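Long-range contact in carbohydrate binding family 6 (Clostridium thermocellum, PDB 5A8C), which is a family 43 alpha-L-arabinofuranosidase with a five-bladed beta-propeller fold, and probably removes arabinose from arabinose-containing polysaccharides: residues 164-176 with 185-197. Sequence-based numbering, arbitrary orientation.
Sequences GVFVDDDGQAYMY and IRVIKLGNDMIST
Strands 173-176 and 185-190 run antiparallel as neighbours, the N-to-C directions of the short strand segments differing by 149°, and Met175 and Ile188 form a hydrogen-bonded pair: Met175 N gives a nearly straight bond to Ile188 O (2.8 Å), and Ile188 N returns one to Met175 O. On the face carrying Tyr176, Val187 and Tyr176 extend together from their non-hydrogen-bonded pair. With CG2 anti to its backbone N, the valine sets that methyl over the ring centre, a CH-pi contact of 3.6 Å from Val187 CG2 to the Tyr176 ring centroid, 12° off the normal. The same methyl also meets Tyr174 CB, and the phenol OH of Tyr176 bonds to Pro245 O. Farther along this face the aliphatic stem of Lys189 runs beside the Tyr174 ring, with Lys189 CG 3.9 Å from Tyr174 CE2. On the opposite face the contact across the strands is apolar: Met194, bent at chi2 and chi3, brings its SD to 3.5 Å from Ala173 CB and its CE against both Val165 CG1 and Val167 CG2, while Leu190 CD1 packs on Val165 CG1. Strands 104-109, with Arg109 against this cluster, and 112-118 flank it. At the turn end, Ala173 O accepts from both Leu190 N and Gln172 NE2, the latter bond at 166° and within the amide plane, which helps to orient the terminal amide of Gln172. The return link from Ala173 N (2.9 Å) to Leu190 O passes through one water, also near Asn192 OD1. Three direct backbone bonds and this bridging water thus join the propeller-blade hairpin, with apolar packing on one face and a CH-pi contact on the other.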
loop_
_atom_site.group_PDB
_atom_site.type_symbol
_atom_site.label_atom_id
_atom_site.label_comp_id
_atom_site.label_asym_id
_atom_site.label_seq_id
_atom_site.Cartn_x
_atom_site.Cartn_y
_atom_site.Cartn_z
ATOM N N GLY A 164 0.256 -6.506 -0.328
ATOM C CA GLY A 164 1.472 -6.050 0.332
ATOM C C GLY A 164 2.538 -7.101 0.196
ATOM O O GLY A 164 2.374 -8.186 0.753
ATOM N N VAL A 165 3.548 -6.871 -0.620
ATOM C CA VAL A 165 4.568 -7.871 -0.919
ATOM C C VAL A 165 5.846 -7.547 -0.147
ATOM O O VAL A 165 6.202 -6.387 0.040
ATOM C CB VAL A 165 4.771 -7.987 -2.442
ATOM C CG1 VAL A 165 5.847 -8.994 -2.807
ATOM C CG2 VAL A 165 3.472 -8.339 -3.127
ATOM N N PHE A 166 6.519 -8.610 0.281
ATOM C CA PHE A 166 7.670 -8.555 1.126
ATOM C C PHE A 166 8.628 -9.707 0.743
ATOM O O PHE A 166 8.149 -10.815 0.552
ATOM C CB PHE A 166 7.168 -8.696 2.601
ATOM C CG PHE A 166 8.237 -9.042 3.551
ATOM C CD1 PHE A 166 9.155 -8.098 4.009
ATOM C CD2 PHE A 166 8.346 -10.328 4.061
ATOM C CE1 PHE A 166 10.193 -8.435 4.900
ATOM C CE2 PHE A 166 9.323 -10.653 4.976
ATOM C CZ PHE A 166 10.244 -9.734 5.389
ATOM N N VAL A 167 9.932 -9.438 0.768
ATOM C CA VAL A 167 10.953 -10.446 0.478
ATOM C C VAL A 167 11.769 -10.667 1.756
ATOM O O VAL A 167 12.377 -9.724 2.235
ATOM C CB VAL A 167 11.842 -10.048 -0.716
ATOM C CG1 VAL A 167 12.852 -11.142 -1.007
ATOM C CG2 VAL A 167 11.020 -9.719 -1.938
ATOM N N ASP A 168 11.744 -11.891 2.269
ATOM C CA ASP A 168 12.415 -12.190 3.545
ATOM C C ASP A 168 13.914 -12.470 3.328
ATOM O O ASP A 168 14.420 -12.602 2.204
ATOM C CB ASP A 168 11.714 -13.348 4.202
ATOM C CG ASP A 168 11.813 -13.370 5.728
ATOM O OD1 ASP A 168 12.505 -12.531 6.311
ATOM O OD2 ASP A 168 11.168 -14.304 6.283
ATOM N N ASP A 169 14.620 -12.560 4.457
ATOM C CA ASP A 169 16.039 -12.794 4.483
ATOM C C ASP A 169 16.472 -14.082 3.817
ATOM O O ASP A 169 17.562 -14.182 3.273
ATOM C CB ASP A 169 16.531 -12.881 5.958
ATOM C CG ASP A 169 16.489 -11.590 6.699
ATOM O OD1 ASP A 169 16.787 -10.519 6.139
ATOM O OD2 ASP A 169 16.269 -11.634 7.948
ATOM N N ASP A 170 15.613 -15.105 3.895
ATOM C CA ASP A 170 15.814 -16.419 3.289
ATOM C C ASP A 170 15.533 -16.439 1.822
ATOM O O ASP A 170 15.627 -17.494 1.184
ATOM C CB ASP A 170 14.944 -17.484 4.004
ATOM C CG ASP A 170 13.448 -17.223 3.920
ATOM O OD1 ASP A 170 13.012 -16.277 3.285
ATOM O OD2 ASP A 170 12.690 -18.026 4.529
ATOM N N GLY A 171 15.158 -15.291 1.228
ATOM C CA GLY A 171 14.865 -15.224 -0.178
ATOM C C GLY A 171 13.449 -15.600 -0.549
ATOM O O GLY A 171 13.144 -15.608 -1.750
ATOM N N GLN A 172 12.581 -15.817 0.430
ATOM C CA GLN A 172 11.178 -16.120 0.123
ATOM C C GLN A 172 10.375 -14.817 0.091
ATOM O O GLN A 172 10.323 -14.090 1.078
ATOM C CB GLN A 172 10.579 -17.074 1.171
ATOM C CG GLN A 172 9.149 -17.493 0.823
ATOM C CD GLN A 172 9.097 -18.246 -0.460
ATOM O OE1 GLN A 172 9.608 -19.394 -0.511
ATOM N NE2 GLN A 172 8.517 -17.680 -1.497
ATOM N N ALA A 173 9.734 -14.567 -1.034
ATOM C CA ALA A 173 8.751 -13.489 -1.155
ATOM C C ALA A 173 7.377 -13.991 -0.754
ATOM O O ALA A 173 6.991 -15.157 -0.997
ATOM C CB ALA A 173 8.702 -12.976 -2.588
ATOM N N TYR A 174 6.608 -13.085 -0.175
ATOM C CA TYR A 174 5.249 -13.293 0.292
ATOM C C TYR A 174 4.379 -12.158 -0.164
ATOM O O TYR A 174 4.802 -11.007 -0.111
ATOM C CB TYR A 174 5.181 -13.341 1.806
ATOM C CG TYR A 174 5.984 -14.455 2.463
ATOM C CD1 TYR A 174 7.308 -14.263 2.832
ATOM C CD2 TYR A 174 5.411 -15.693 2.748
ATOM C CE1 TYR A 174 8.032 -15.239 3.465
ATOM C CE2 TYR A 174 6.146 -16.680 3.384
ATOM C CZ TYR A 174 7.442 -16.449 3.750
ATOM O OH TYR A 174 8.152 -17.454 4.386
ATOM N N MET A 175 3.145 -12.457 -0.559
ATOM C CA MET A 175 2.099 -11.459 -0.800
ATOM C C MET A 175 1.023 -11.608 0.258
ATOM O O MET A 175 0.380 -12.663 0.302
ATOM C CB MET A 175 1.503 -11.562 -2.167
ATOM C CG MET A 175 0.396 -10.533 -2.395
ATOM S SD MET A 175 -0.676 -10.767 -3.816
ATOM C CE MET A 175 0.512 -10.267 -4.983
ATOM N N TYR A 176 0.809 -10.560 1.026
ATOM C CA TYR A 176 -0.305 -10.453 1.970
ATOM C C TYR A 176 -1.433 -9.703 1.280
ATOM O O TYR A 176 -1.163 -8.767 0.517
ATOM C CB TYR A 176 0.145 -9.675 3.239
ATOM C CG TYR A 176 1.318 -10.301 3.953
ATOM C CD1 TYR A 176 2.622 -10.191 3.483
ATOM C CD2 TYR A 176 1.132 -11.076 5.120
ATOM C CE1 TYR A 176 3.691 -10.796 4.116
ATOM C CE2 TYR A 176 2.208 -11.657 5.761
ATOM C CZ TYR A 176 3.493 -11.543 5.263
ATOM O OH TYR A 176 4.590 -12.085 5.851
ATOM N N ILE A 185 -7.608 -12.025 6.023
ATOM C CA ILE A 185 -6.254 -11.822 5.527
ATOM C C ILE A 185 -5.772 -13.141 4.942
ATOM O O ILE A 185 -6.012 -14.237 5.485
ATOM C CB ILE A 185 -5.289 -11.433 6.670
ATOM C CG1 ILE A 185 -5.788 -10.260 7.485
ATOM C CG2 ILE A 185 -3.894 -11.183 6.107
ATOM C CD1 ILE A 185 -5.138 -10.111 8.825
ATOM N N ARG A 186 -5.084 -13.052 3.818
ATOM C CA ARG A 186 -4.409 -14.189 3.214
ATOM C C ARG A 186 -2.959 -13.828 2.947
ATOM O O ARG A 186 -2.621 -12.661 2.739
ATOM C CB ARG A 186 -5.086 -14.598 1.911
ATOM C CG ARG A 186 -6.526 -15.056 2.063
ATOM C CD ARG A 186 -6.681 -16.383 2.785
ATOM N NE ARG A 186 -8.075 -16.807 2.911
ATOM C CZ ARG A 186 -8.915 -16.410 3.856
ATOM N NH1 ARG A 186 -8.533 -15.575 4.797
ATOM N NH2 ARG A 186 -10.155 -16.878 3.881
ATOM N N VAL A 187 -2.099 -14.837 2.930
ATOM C CA VAL A 187 -0.722 -14.664 2.517
ATOM C C VAL A 187 -0.329 -15.854 1.660
ATOM O O VAL A 187 -0.634 -17.003 1.983
ATOM C CB VAL A 187 0.235 -14.431 3.712
ATOM C CG1 VAL A 187 0.173 -15.562 4.756
ATOM C CG2 VAL A 187 1.646 -14.194 3.254
ATOM N N ILE A 188 0.344 -15.593 0.557
ATOM C CA ILE A 188 0.806 -16.636 -0.354
ATOM C C ILE A 188 2.257 -16.389 -0.720
ATOM O O ILE A 188 2.697 -15.242 -0.856
ATOM C CB ILE A 188 -0.085 -16.726 -1.597
ATOM C CG1 ILE A 188 0.160 -18.043 -2.393
ATOM C CG2 ILE A 188 0.034 -15.494 -2.495
ATOM C CD1 ILE A 188 -0.928 -18.336 -3.401
ATOM N N LYS A 189 3.036 -17.456 -0.857
ATOM C CA LYS A 189 4.377 -17.332 -1.391
ATOM C C LYS A 189 4.383 -16.988 -2.856
ATOM O O LYS A 189 3.572 -17.475 -3.632
ATOM C CB LYS A 189 5.133 -18.653 -1.160
ATOM C CG LYS A 189 5.385 -18.914 0.274
ATOM C CD LYS A 189 6.165 -20.225 0.491
ATOM C CE LYS A 189 5.492 -21.518 -0.005
ATOM N NZ LYS A 189 4.205 -21.846 0.684
ATOM N N LEU A 190 5.336 -16.117 -3.241
ATOM C CA LEU A 190 5.649 -15.861 -4.641
ATOM C C LEU A 190 6.943 -16.521 -5.015
ATOM O O LEU A 190 7.870 -16.622 -4.202
ATOM C CB LEU A 190 5.736 -14.358 -4.933
ATOM C CG LEU A 190 4.525 -13.501 -4.547
ATOM C CD1 LEU A 190 4.752 -12.083 -4.989
ATOM C CD2 LEU A 190 3.245 -14.073 -5.075
ATOM N N GLY A 191 7.047 -16.950 -6.273
ATOM C CA GLY A 191 8.305 -17.434 -6.769
ATOM C C GLY A 191 9.356 -16.349 -6.832
ATOM O O GLY A 191 9.054 -15.138 -6.813
ATOM N N ASN A 192 10.616 -16.768 -6.974
ATOM C CA ASN A 192 11.708 -15.793 -7.046
ATOM C C ASN A 192 11.559 -14.876 -8.267
ATOM O O ASN A 192 12.076 -13.758 -8.223
ATOM C CB ASN A 192 13.068 -16.469 -7.074
ATOM C CG ASN A 192 13.461 -17.082 -5.714
ATOM O OD1 ASN A 192 12.789 -16.875 -4.696
ATOM N ND2 ASN A 192 14.545 -17.808 -5.706
ATOM N N ASP A 193 10.859 -15.308 -9.318
ATOM C CA ASP A 193 10.604 -14.446 -10.473
ATOM C C ASP A 193 9.545 -13.408 -10.212
ATOM O O ASP A 193 9.337 -12.543 -11.088
ATOM C CB ASP A 193 10.278 -15.270 -11.715
ATOM C CG ASP A 193 8.936 -16.059 -11.685
ATOM O OD1 ASP A 193 8.054 -15.784 -10.845
ATOM O OD2 ASP A 193 8.762 -16.903 -12.615
ATOM N N MET A 194 8.870 -13.438 -9.069
ATOM C CA MET A 194 7.960 -12.424 -8.605
ATOM C C MET A 194 6.678 -12.283 -9.414
ATOM O O MET A 194 5.833 -11.429 -9.133
ATOM C CB MET A 194 8.655 -11.077 -8.461
ATOM C CG MET A 194 9.784 -11.129 -7.459
ATOM S SD MET A 194 9.247 -11.498 -5.761
ATOM C CE MET A 194 8.797 -9.847 -5.202
ATOM N N ILE A 195 6.448 -13.219 -10.357
ATOM C CA ILE A 195 5.289 -13.182 -11.268
ATOM C C ILE A 195 4.550 -14.512 -11.266
ATOM O O ILE A 195 3.768 -14.777 -12.172
ATOM C CB ILE A 195 5.695 -12.740 -12.695
ATOM C CG1 ILE A 195 6.682 -13.736 -13.328
ATOM C CG2 ILE A 195 6.237 -11.332 -12.682
ATOM C CD1 ILE A 195 6.827 -13.521 -14.809
ATOM N N SER A 196 4.745 -15.309 -10.196
ATOM C CA SER A 196 4.136 -16.601 -10.025
ATOM C C SER A 196 3.923 -16.815 -8.555
ATOM O O SER A 196 4.628 -16.221 -7.727
ATOM C CB SER A 196 5.075 -17.661 -10.598
ATOM O OG SER A 196 6.339 -17.679 -9.949
ATOM N N THR A 197 2.966 -17.681 -8.226
ATOM C CA THR A 197 2.760 -18.114 -6.869
ATOM C C THR A 197 3.347 -19.508 -6.660
ATOM O O THR A 197 3.526 -20.241 -7.613
ATOM C CB THR A 197 1.272 -18.075 -6.499
ATOM O OG1 THR A 197 0.541 -18.921 -7.364
ATOM C CG2 THR A 197 0.666 -16.684 -6.570
HETATM O O HOH W 1 10.443 -15.707 -3.641
#